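PDB 4ES8: Epf, which is a cell-surface adhesin of Streptococcus pyogenes that binds to cells through an N-terminal domain containing a carbohydrate-binding module. Local coordinates for residues H112-I123 with V204-T215; T128-A136 with I147-V157. All coordinates share one frame; numbering follows the deposited sequence. Where two conformers were deposited one is given.

Contact 1 (H112-I123 with V204-T215)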
loop_
_atom_site.group_PDB
_atom_site.type_symbol
_atom_site.label_atom_id
_atom_site.label_comp_id
_atom_site.label_asym_id
_atom_site.label_seq_id
_atom_site.Cartn_x
_atom_site.Cartn_y
_atom_site.Cartn_z
ATOM N N HIS A 112 6.618 -2.498 -2.930
ATOM C CA HIS A 112 6.133 -3.401 -1.895
ATOM C C HIS A 112 4.688 -3.766 -2.260
ATOM O O HIS A 112 4.052 -3.053 -3.055
ATOM C CB HIS A 112 6.216 -2.727 -0.517
ATOM C CG HIS A 112 7.491 -2.992 0.240
ATOM N ND1 HIS A 112 7.478 -3.137 1.621
ATOM C CD2 HIS A 112 8.771 -3.099 -0.201
ATOM C CE1 HIS A 112 8.741 -3.313 1.985
ATOM N NE2 HIS A 112 9.566 -3.277 0.923
ATOM N N ASP A 113 4.189 -4.868 -1.697
ATOM C CA ASP A 113 2.836 -5.366 -1.914
ATOM C C ASP A 113 1.977 -5.024 -0.715
ATOM O O ASP A 113 2.439 -5.174 0.434
ATOM C CB ASP A 113 2.872 -6.878 -2.136
ATOM C CG ASP A 113 3.568 -7.265 -3.424
ATOM O OD1 ASP A 113 3.321 -6.620 -4.434
ATOM O OD2 ASP A 113 4.406 -8.171 -3.394
ATOM N N TYR A 114 0.728 -4.569 -0.972
ATOM C CA TYR A 114 -0.172 -4.163 0.100
ATOM C C TYR A 114 -1.524 -4.826 -0.043
ATOM O O TYR A 114 -1.921 -5.223 -1.153
ATOM C CB TYR A 114 -0.328 -2.634 0.124
ATOM C CG TYR A 114 0.972 -1.946 0.485
ATOM C CD1 TYR A 114 1.333 -1.756 1.817
ATOM C CD2 TYR A 114 1.885 -1.563 -0.502
ATOM C CE1 TYR A 114 2.556 -1.172 2.162
ATOM C CE2 TYR A 114 3.114 -0.985 -0.169
ATOM C CZ TYR A 114 3.446 -0.799 1.162
ATOM O OH TYR A 114 4.661 -0.229 1.477
ATOM N N LYS A 115 -2.210 -4.962 1.096
ATOM C CA LYS A 115 -3.543 -5.552 1.171
ATOM C C LYS A 115 -4.467 -4.584 1.882
ATOM O O LYS A 115 -4.263 -4.319 3.069
ATOM C CB LYS A 115 -3.511 -6.904 1.909
ATOM C CG LYS A 115 -4.895 -7.528 2.136
ATOM C CD LYS A 115 -4.843 -8.697 3.129
ATOM C CE LYS A 115 -6.174 -9.419 3.204
ATOM N NZ LYS A 115 -6.143 -10.567 4.154
ATOM N N ILE A 116 -5.455 -4.062 1.162
ATOM C CA ILE A 116 -6.473 -3.172 1.713
ATOM C C ILE A 116 -7.699 -4.008 2.012
ATOM O O ILE A 116 -8.098 -4.853 1.189
ATOM C CB ILE A 116 -6.824 -2.059 0.697
ATOM C CG1 ILE A 116 -5.693 -1.063 0.486
ATOM C CG2 ILE A 116 -8.143 -1.348 1.064
ATOM C CD1 ILE A 116 -5.967 -0.086 -0.706
ATOM N N THR A 117 -8.332 -3.758 3.173
ATOM C CA THR A 117 -9.591 -4.411 3.515
ATOM C C THR A 117 -10.541 -3.345 3.993
ATOM O O THR A 117 -10.117 -2.361 4.594
ATOM C CB THR A 117 -9.404 -5.514 4.565
ATOM O OG1 THR A 117 -8.767 -4.981 5.732
ATOM C CG2 THR A 117 -8.588 -6.697 4.031
ATOM N N PHE A 118 -11.833 -3.519 3.717
ATOM C CA PHE A 118 -12.857 -2.597 4.209
ATOM C C PHE A 118 -14.187 -3.255 4.081
ATOM O O PHE A 118 -14.275 -4.330 3.489
ATOM C CB PHE A 118 -12.844 -1.237 3.468
ATOM C CG PHE A 118 -13.072 -1.319 1.973
ATOM C CD1 PHE A 118 -12.034 -1.637 1.113
ATOM C CD2 PHE A 118 -14.334 -1.087 1.431
ATOM C CE1 PHE A 118 -12.253 -1.715 -0.273
ATOM C CE2 PHE A 118 -14.559 -1.195 0.051
ATOM C CZ PHE A 118 -13.517 -1.499 -0.795
ATOM N N GLU A 119 -15.223 -2.604 4.608
ATOM C CA GLU A 119 -16.569 -3.124 4.446
ATOM C C GLU A 119 -17.321 -2.246 3.475
ATOM O O GLU A 119 -17.367 -1.025 3.658
ATOM C CB GLU A 119 -17.317 -3.150 5.792
ATOM C CG GLU A 119 -16.671 -4.054 6.827
ATOM C CD GLU A 119 -17.470 -4.119 8.108
ATOM O OE1 GLU A 119 -18.649 -4.540 8.059
ATOM O OE2 GLU A 119 -16.897 -3.795 9.170
ATOM N N GLN A 120 -17.921 -2.855 2.467
ATOM C CA GLN A 120 -18.846 -2.160 1.594
ATOM C C GLN A 120 -20.170 -2.171 2.334
ATOM O O GLN A 120 -20.755 -3.255 2.535
ATOM C CB GLN A 120 -18.955 -2.844 0.223
ATOM C CG GLN A 120 -20.074 -2.284 -0.649
ATOM C CD GLN A 120 -19.773 -0.839 -0.961
ATOM O OE1 GLN A 120 -18.773 -0.536 -1.611
ATOM N NE2 GLN A 120 -20.579 0.073 -0.398
ATOM N N GLY A 121 -20.586 -1.008 2.816
ATOM C CA GLY A 121 -21.872 -0.847 3.490
ATOM C C GLY A 121 -22.983 -0.704 2.460
ATOM O O GLY A 121 -22.828 -1.086 1.283
ATOM N N GLN A 122 -24.120 -0.144 2.894
ATOM C CA GLN A 122 -25.301 0.001 2.046
ATOM C C GLN A 122 -24.983 0.620 0.698
ATOM O O GLN A 122 -24.179 1.545 0.612
ATOM C CB GLN A 122 -26.381 0.860 2.748
ATOM C CG GLN A 122 -25.970 2.322 2.956
ATOM C CD GLN A 122 -26.926 2.968 3.901
ATOM O OE1 GLN A 122 -28.045 3.345 3.529
ATOM N NE2 GLN A 122 -26.523 3.036 5.166
ATOM N N ILE A 123 -25.603 0.080 -0.345
ATOM C CA ILE A 123 -25.557 0.628 -1.689
ATOM C C ILE A 123 -26.995 0.819 -2.111
ATOM O O ILE A 123 -27.701 -0.172 -2.386
ATOM C CB ILE A 123 -24.789 -0.218 -2.737
ATOM C CG1 ILE A 123 -23.329 -0.484 -2.296
ATOM C CG2 ILE A 123 -24.831 0.516 -4.117
ATOM C CD1 ILE A 123 -22.655 -1.615 -3.142
ATOM N N VAL A 204 -24.790 5.649 -0.097
ATOM C CA VAL A 204 -23.770 4.598 -0.242
ATOM C C VAL A 204 -22.756 4.825 0.866
ATOM O O VAL A 204 -22.353 5.973 1.081
ATOM C CB VAL A 204 -23.140 4.517 -1.664
ATOM C CG1 VAL A 204 -22.512 5.856 -2.110
ATOM C CG2 VAL A 204 -22.125 3.365 -1.748
ATOM N N GLU A 205 -22.360 3.760 1.573
ATOM C CA GLU A 205 -21.448 3.871 2.709
ATOM C C GLU A 205 -20.306 2.870 2.615
ATOM O O GLU A 205 -20.525 1.728 2.201
ATOM C CB GLU A 205 -22.239 3.635 4.014
ATOM C CG GLU A 205 -21.428 3.740 5.293
ATOM C CD GLU A 205 -22.219 3.296 6.503
ATOM O OE1 GLU A 205 -22.379 2.067 6.683
ATOM O OE2 GLU A 205 -22.683 4.174 7.267
ATOM N N PHE A 206 -19.110 3.297 3.051
ATOM C CA PHE A 206 -17.912 2.474 3.119
ATOM C C PHE A 206 -17.349 2.591 4.513
ATOM O O PHE A 206 -17.396 3.690 5.080
ATOM C CB PHE A 206 -16.855 2.948 2.103
ATOM C CG PHE A 206 -17.425 3.291 0.750
ATOM C CD1 PHE A 206 -17.547 2.315 -0.238
ATOM C CD2 PHE A 206 -17.825 4.600 0.456
ATOM C CE1 PHE A 206 -18.042 2.643 -1.506
ATOM C CE2 PHE A 206 -18.307 4.934 -0.822
ATOM C CZ PHE A 206 -18.405 3.952 -1.798
ATOM N N LYS A 207 -16.838 1.510 5.094
ATOM C CA LYS A 207 -16.348 1.674 6.465
ATOM C C LYS A 207 -15.259 0.701 6.850
ATOM O O LYS A 207 -15.004 -0.270 6.135
ATOM C CB LYS A 207 -17.517 1.521 7.471
ATOM C CG LYS A 207 -18.242 0.190 7.386
ATOM C CD LYS A 207 -19.493 0.195 8.290
ATOM C CE LYS A 207 -20.326 -1.031 8.031
ATOM N NZ LYS A 207 -21.388 -1.212 9.062
ATOM N N ASN A 208 -14.604 0.990 7.985
ATOM C CA ASN A 208 -13.597 0.121 8.638
ATOM C C ASN A 208 -12.464 -0.243 7.667
ATOM O O ASN A 208 -12.202 -1.417 7.364
ATOM C CB ASN A 208 -14.285 -1.108 9.227
ATOM C CG ASN A 208 -15.219 -0.702 10.352
ATOM O OD1 ASN A 208 -14.962 0.262 11.105
ATOM N ND2 ASN A 208 -16.301 -1.432 10.511
ATOM N N LEU A 209 -11.798 0.816 7.215
ATOM C CA LEU A 209 -10.713 0.733 6.240
ATOM C C LEU A 209 -9.394 0.372 6.918
ATOM O O LEU A 209 -9.053 0.930 7.969
ATOM C CB LEU A 209 -10.603 2.063 5.484
ATOM C CG LEU A 209 -11.940 2.557 4.891
ATOM C CD1 LEU A 209 -12.289 3.956 5.360
ATOM C CD2 LEU A 209 -11.964 2.457 3.406
ATOM N N LYS A 210 -8.663 -0.573 6.329
ATOM C CA LYS A 210 -7.355 -1.018 6.843
ATOM C C LYS A 210 -6.437 -1.279 5.670
ATOM O O LYS A 210 -6.922 -1.629 4.593
ATOM C CB LYS A 210 -7.473 -2.316 7.682
ATOM C CG LYS A 210 -8.167 -2.181 9.041
ATOM C CD LYS A 210 -8.330 -3.571 9.694
ATOM C CE LYS A 210 -9.368 -3.513 10.790
ATOM N NZ LYS A 210 -9.355 -4.743 11.626
ATOM N N ILE A 211 -5.111 -1.152 5.874
ATOM C CA ILE A 211 -4.142 -1.529 4.845
ATOM C C ILE A 211 -2.907 -2.057 5.547
ATOM O O ILE A 211 -2.438 -1.438 6.505
ATOM C CB ILE A 211 -3.807 -0.423 3.816
ATOM C CG1 ILE A 211 -2.817 -0.925 2.739
ATOM C CG2 ILE A 211 -3.306 0.875 4.496
ATOM C CD1 ILE A 211 -2.449 0.135 1.660
ATOM N N ILE A 212 -2.346 -3.162 5.059
ATOM C CA ILE A 212 -1.117 -3.711 5.635
ATOM C C ILE A 212 -0.161 -4.075 4.534
ATOM O O ILE A 212 -0.585 -4.369 3.403
ATOM C CB ILE A 212 -1.375 -4.948 6.536
ATOM C CG1 ILE A 212 -2.122 -6.078 5.782
ATOM C CG2 ILE A 212 -2.128 -4.512 7.816
ATOM C CD1 ILE A 212 -1.941 -7.476 6.429
ATOM N N ASP A 213 1.126 -4.043 4.860
ATOM C CA ASP A 213 2.163 -4.491 3.947
ATOM C C ASP A 213 2.151 -6.024 3.946
ATOM O O ASP A 213 2.139 -6.630 5.018
ATOM C CB ASP A 213 3.502 -3.921 4.425
ATOM C CG ASP A 213 4.633 -4.090 3.431
ATOM O OD1 ASP A 213 4.745 -5.171 2.844
ATOM O OD2 ASP A 213 5.399 -3.128 3.242
ATOM N N VAL A 214 2.103 -6.650 2.749
ATOM C CA VAL A 214 2.100 -8.126 2.656
ATOM C C VAL A 214 3.255 -8.607 1.766
ATOM O O VAL A 214 3.226 -9.729 1.246
ATOM C CB VAL A 214 0.743 -8.665 2.152
ATOM C CG1 VAL A 214 -0.341 -8.444 3.196
ATOM C CG2 VAL A 214 0.359 -8.048 0.806
ATOM N N THR A 215 4.301 -7.780 1.642
ATOM C CA THR A 215 5.456 -8.111 0.826
ATOM C C THR A 215 6.140 -9.398 1.296
ATOM O O THR A 215 6.450 -9.541 2.469
ATOM C CB THR A 215 6.449 -6.958 0.904
ATOM O OG1 THR A 215 5.785 -5.746 0.511
ATOM C CG2 THR A 215 7.658 -7.177 0.044
HETATM O O HOH W 1 5.319 -0.562 4.042
HETATM O O HOH W 2 -10.777 -3.804 7.216
HETATM O O HOH W 3 -24.382 0.695 5.621
#
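Asp213 OD2 takes a nearly straight hydrogen bond from His112 ND1 at 2.6 Å, on its syn side, and a second from a water that also bonds Tyr114 OH, itself hydrogen-bonded to Ile109 N. The carboxylate meets the edge of the imidazole within the ring plane, the two planes standing 79° apart. Its other oxygen, OD1, accepts from both Thr215 N and Thr215 OG1; the first bond closes an Asx turn. With both oxygens bonded, the carboxylate's rotation is fixed. Threonine suits the place just after the strand because each branch has a task: OG1 also accepts from Asp113 N at 2.9 Å, while CG2 sits over the imidazole face in a CH-pi contact, 4.2 Å from the His112 ring centroid. His112 NE2 reaches on to the backbone of Glu246, in the following domain.

Strands 113-123 and 204-213 run antiparallel as neighbours in the middle of a seven-stranded sheet, which packs against a second sheet in a beta-sandwich, consistent with a carbohydrate-binding module. On the inward face, Ile211 has CG1 anti to its backbone N (chi1 -178°), which lays CD1 between Tyr114 CB and Ile116 CG1, 3.7 Å from the latter. Ile116 goes on to meet Leu188 and Ile133 of the other sheet. The outward face carries Lys115, Thr117, Glu119, Lys207 and Lys210, polar chains suited to an exposed surface.

A beta bulge between Thr117 and Glu119 shifts the pairing by one residue. Asn208, with positive phi (55°), fits this irregular place, and its ND2 bonds Glu119 OE2 at 2.8 Å from above the carboxylate plane. Gln120 bends to set OE1 at the Phe206 ring edge, 3.3 Å from Phe206 CE1, a weaker neighbour than Tyr131 OH, which OE1 hydrogen-bonds.

Contact 2 (T128-A136 with I147-V157). With NA (sodium ion), chain F.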
loop_
_atom_site.group_PDB
_atom_site.type_symbol
_atom_site.label_atom_id
_atom_site.label_comp_id
_atom_site.label_asym_id
_atom_site.label_seq_id
_atom_site.Cartn_x
_atom_site.Cartn_y
_atom_site.Cartn_z
ATOM N N THR A 128 -23.918 2.660 -8.563
ATOM C CA THR A 128 -22.900 1.687 -8.951
ATOM C C THR A 128 -21.590 2.190 -8.350
ATOM O O THR A 128 -21.463 3.379 -8.015
ATOM C CB THR A 128 -22.866 1.428 -10.452
ATOM O OG1 THR A 128 -22.764 2.683 -11.136
ATOM C CG2 THR A 128 -24.132 0.675 -10.940
ATOM N N VAL A 129 -20.675 1.266 -8.084
ATOM C CA VAL A 129 -19.477 1.544 -7.309
ATOM C C VAL A 129 -18.230 1.033 -8.006
ATOM O O VAL A 129 -18.244 -0.030 -8.647
ATOM C CB VAL A 129 -19.685 0.817 -5.922
ATOM C CG1 VAL A 129 -18.431 0.837 -5.042
ATOM C CG2 VAL A 129 -20.878 1.404 -5.158
ATOM N N ASP A 130 -17.128 1.762 -7.801
ATOM C CA ASP A 130 -15.805 1.354 -8.287
ATOM C C ASP A 130 -14.799 1.570 -7.160
ATOM O O ASP A 130 -15.019 2.427 -6.290
ATOM C CB ASP A 130 -15.389 2.140 -9.553
ATOM C CG ASP A 130 -14.173 1.574 -10.301
ATOM O OD1 ASP A 130 -13.748 0.426 -9.990
ATOM O OD2 ASP A 130 -13.628 2.286 -11.169
ATOM N N TYR A 131 -13.724 0.789 -7.172
ATOM C CA TYR A 131 -12.619 0.893 -6.198
ATOM C C TYR A 131 -11.328 1.035 -6.980
ATOM O O TYR A 131 -11.045 0.203 -7.845
ATOM C CB TYR A 131 -12.507 -0.338 -5.288
ATOM C CG TYR A 131 -13.789 -0.847 -4.658
ATOM C CD1 TYR A 131 -14.642 0.012 -3.959
ATOM C CD2 TYR A 131 -14.094 -2.205 -4.658
ATOM C CE1 TYR A 131 -15.781 -0.472 -3.311
ATOM C CE2 TYR A 131 -15.223 -2.696 -4.016
ATOM C CZ TYR A 131 -16.070 -1.824 -3.349
ATOM O OH TYR A 131 -17.198 -2.311 -2.735
ATOM N N ARG A 132 -10.556 2.069 -6.684
ATOM C CA ARG A 132 -9.304 2.280 -7.387
ATOM C C ARG A 132 -8.206 2.648 -6.439
ATOM O O ARG A 132 -8.487 3.029 -5.309
ATOM C CB ARG A 132 -9.463 3.426 -8.411
ATOM C CG ARG A 132 -10.435 3.151 -9.567
ATOM C CD ARG A 132 -9.812 2.333 -10.684
ATOM N NE ARG A 132 -10.851 1.945 -11.639
ATOM C CZ ARG A 132 -10.617 1.176 -12.692
ATOM N NH1 ARG A 132 -9.400 0.679 -12.903
ATOM N NH2 ARG A 132 -11.607 0.864 -13.526
ATOM N N ILE A 133 -6.955 2.585 -6.915
ATOM C CA ILE A 133 -5.816 3.125 -6.172
ATOM C C ILE A 133 -5.480 4.463 -6.825
ATOM O O ILE A 133 -5.577 4.597 -8.053
ATOM C CB ILE A 133 -4.595 2.168 -6.166
ATOM C CG1 ILE A 133 -5.007 0.748 -5.705
ATOM C CG2 ILE A 133 -3.444 2.736 -5.293
ATOM C CD1 ILE A 133 -5.638 0.656 -4.325
ATOM N N GLY A 134 -5.086 5.443 -6.024
ATOM C CA GLY A 134 -4.701 6.715 -6.606
ATOM C C GLY A 134 -3.636 7.421 -5.794
ATOM O O GLY A 134 -3.158 6.905 -4.779
ATOM N N SER A 135 -3.274 8.633 -6.245
ATOM C CA SER A 135 -2.378 9.466 -5.448
ATOM C C SER A 135 -3.058 9.832 -4.126
ATOM O O SER A 135 -4.292 9.832 -4.034
ATOM C CB SER A 135 -2.073 10.754 -6.208
ATOM O OG SER A 135 -3.265 11.449 -6.534
ATOM N N ALA A 136 -2.270 10.187 -3.097
ATOM C CA ALA A 136 -2.900 10.648 -1.869
ATOM C C ALA A 136 -3.613 11.960 -2.107
ATOM O O ALA A 136 -3.176 12.755 -2.949
ATOM C CB ALA A 136 -1.831 10.849 -0.789
ATOM N N ILE A 147 -9.454 8.820 -12.988
ATOM C CA ILE A 147 -9.468 7.395 -12.626
ATOM C C ILE A 147 -8.287 6.696 -13.310
ATOM O O ILE A 147 -7.594 5.885 -12.683
ATOM C CB ILE A 147 -10.800 6.754 -13.050
ATOM C CG1 ILE A 147 -11.978 7.367 -12.284
ATOM C CG2 ILE A 147 -10.754 5.221 -12.862
ATOM C CD1 ILE A 147 -13.375 6.838 -12.766
ATOM N N SER A 148 -8.074 7.038 -14.590
ATOM C CA SER A 148 -7.041 6.430 -15.441
ATOM C C SER A 148 -5.602 6.715 -14.949
ATOM O O SER A 148 -4.672 6.097 -15.474
ATOM C CB SER A 148 -7.209 6.904 -16.883
ATOM O OG SER A 148 -7.005 8.300 -16.974
ATOM N N ASP A 149 -5.406 7.581 -13.921
ATOM C CA ASP A 149 -4.063 7.815 -13.346
ATOM C C ASP A 149 -3.620 6.608 -12.478
ATOM O O ASP A 149 -2.476 6.576 -12.031
ATOM C CB ASP A 149 -4.019 9.086 -12.463
ATOM C CG ASP A 149 -4.267 10.438 -13.131
ATOM O OD1 ASP A 149 -3.997 10.559 -14.355
ATOM O OD2 ASP A 149 -4.683 11.392 -12.413
ATOM N N GLU A 150 -4.527 5.654 -12.181
ATOM C CA GLU A 150 -4.192 4.519 -11.311
ATOM C C GLU A 150 -2.891 3.839 -11.713
ATOM O O GLU A 150 -2.091 3.501 -10.836
ATOM C CB GLU A 150 -5.327 3.497 -11.348
ATOM C CG GLU A 150 -5.117 2.270 -10.470
ATOM C CD GLU A 150 -6.311 1.345 -10.494
ATOM O OE1 GLU A 150 -6.698 0.902 -11.611
ATOM O OE2 GLU A 150 -6.855 1.058 -9.397
ATOM N N SER A 151 -2.677 3.632 -13.028
ATOM C CA SER A 151 -1.505 2.898 -13.480
ATOM C C SER A 151 -0.184 3.656 -13.268
ATOM O O SER A 151 0.876 3.075 -13.513
ATOM C CB SER A 151 -1.654 2.465 -14.929
ATOM O OG SER A 151 -1.756 3.608 -15.756
ATOM N N LYS A 152 -0.234 4.919 -12.827
ATOM C CA LYS A 152 0.975 5.660 -12.464
ATOM C C LYS A 152 1.409 5.324 -11.040
ATOM O O LYS A 152 2.583 5.533 -10.695
ATOM C CB LYS A 152 0.710 7.189 -12.506
ATOM C CG LYS A 152 0.388 7.770 -13.872
ATOM C CD LYS A 152 0.024 9.244 -13.691
ATOM C CE LYS A 152 -0.469 9.898 -14.960
ATOM N NZ LYS A 152 -0.845 11.317 -14.731
ATOM N N TYR A 153 0.472 4.814 -10.194
ATOM C CA TYR A 153 0.752 4.590 -8.765
ATOM C C TYR A 153 0.777 3.133 -8.344
ATOM O O TYR A 153 1.468 2.799 -7.378
ATOM C CB TYR A 153 -0.285 5.339 -7.906
ATOM C CG TYR A 153 -0.509 6.762 -8.373
ATOM C CD1 TYR A 153 0.476 7.737 -8.209
ATOM C CD2 TYR A 153 -1.681 7.124 -9.024
ATOM C CE1 TYR A 153 0.282 9.043 -8.655
ATOM C CE2 TYR A 153 -1.883 8.426 -9.485
ATOM C CZ TYR A 153 -0.894 9.382 -9.303
ATOM O OH TYR A 153 -1.091 10.670 -9.740
ATOM N N ALA A 154 0.015 2.270 -9.025
ATOM C CA ALA A 154 -0.070 0.890 -8.631
ATOM C C ALA A 154 -0.099 -0.025 -9.818
ATOM O O ALA A 154 -0.641 0.323 -10.881
ATOM C CB ALA A 154 -1.362 0.699 -7.826
ATOM N N SER A 155 0.489 -1.203 -9.620
ATOM C CA SER A 155 0.387 -2.295 -10.564
ATOM C C SER A 155 -0.300 -3.490 -9.900
ATOM O O SER A 155 -0.435 -3.560 -8.654
ATOM C CB SER A 155 1.757 -2.706 -11.089
ATOM O OG SER A 155 2.500 -3.319 -10.053
ATOM N N ASN A 156 -0.762 -4.437 -10.740
ATOM C CA ASN A 156 -1.321 -5.707 -10.264
ATOM C C ASN A 156 -2.507 -5.501 -9.311
ATOM O O ASN A 156 -2.662 -6.268 -8.346
ATOM C CB ASN A 156 -0.217 -6.528 -9.565
ATOM C CG ASN A 156 1.031 -6.691 -10.416
ATOM O OD1 ASN A 156 1.019 -7.347 -11.451
ATOM N ND2 ASN A 156 2.133 -6.076 -10.016
ATOM N N VAL A 157 -3.354 -4.484 -9.571
ATOM C CA VAL A 157 -4.516 -4.250 -8.685
ATOM C C VAL A 157 -5.498 -5.386 -8.845
ATOM O O VAL A 157 -5.817 -5.782 -9.982
ATOM C CB VAL A 157 -5.189 -2.895 -8.961
ATOM C CG1 VAL A 157 -6.390 -2.682 -8.025
ATOM C CG2 VAL A 157 -4.182 -1.749 -8.837
HETATM NA NA NA F . -7.749 -7.314 -11.519
HETATM O O HOH W 4 -8.582 -5.262 -11.914
HETATM O O HOH W 5 -10.029 -7.381 -9.658
#
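Glu150 divides its carboxylate between a side chain and the backbone of strand 127-135: OE1 pairs with Arg132 NH1 at 3.0 Å, and OE2 accepts from Ile133 N at 2.9 Å and also from Gln164 NE2. Its chain is fully extended, with CG anti to the backbone N (chi1 -179°), and so spans the distance from the short helix to the strand. In Arg132 the bend at chi2 (-81°) turns the guanidinium, which stands off the strand, back towards the carboxylate of Asp130. There NE bonds Asp130 OD2 at 2.8 Å, leaving NH1 to meet Glu150 in the guanidinium plane; arginine suits the place because its several N-H donors share one plane and can bridge two acids. Ile147 CG2 presses on the same group, 3.5 Å from Arg132 NE.

Tyr153 lies over the backbone at Gly134 and Ser135. One ring face receives Ser135 N, 3.5 Å from Tyr153 CE2, and Ser135 CB, whose small CH2 fits there in a CH-pi contact; Lys152 CB covers the opposite face. Between ring and salt bridges, Ile133 turns CG2 to Ala154 CB and CG1 to Val157 CG2, whose residue binds the sodium ion through its carbonyl O.

Helix 150-153 and the start of strand 154-159 therefore lie against strand 127-135, which pairs with strand 186-194, while Ala154 touches Phe178 of strand 172-180.

Overall arrangement
Contact 1 and contact 2 have centres about 14 Å apart and belong to one beta-sandwich: residues 113-123 and 204-213 pair within one sheet, and strand 127-135, which follows in the chain, lies in the other. The two segments of contact 2 both fall in the part of the chain between the two strands of contact 1. They meet directly in the core, where Gln120 OE1 and Tyr131 OH are 2.6 Å apart, probably hydrogen-bonded, Phe118 meets the Tyr131 ring edge-to-face, and Ile116 CD1 touches Ile133 CD1 at 3.7 Å. The sodium ion is held at contact 2, and the Ile116 side chain of contact 1 is about 13 Å from it.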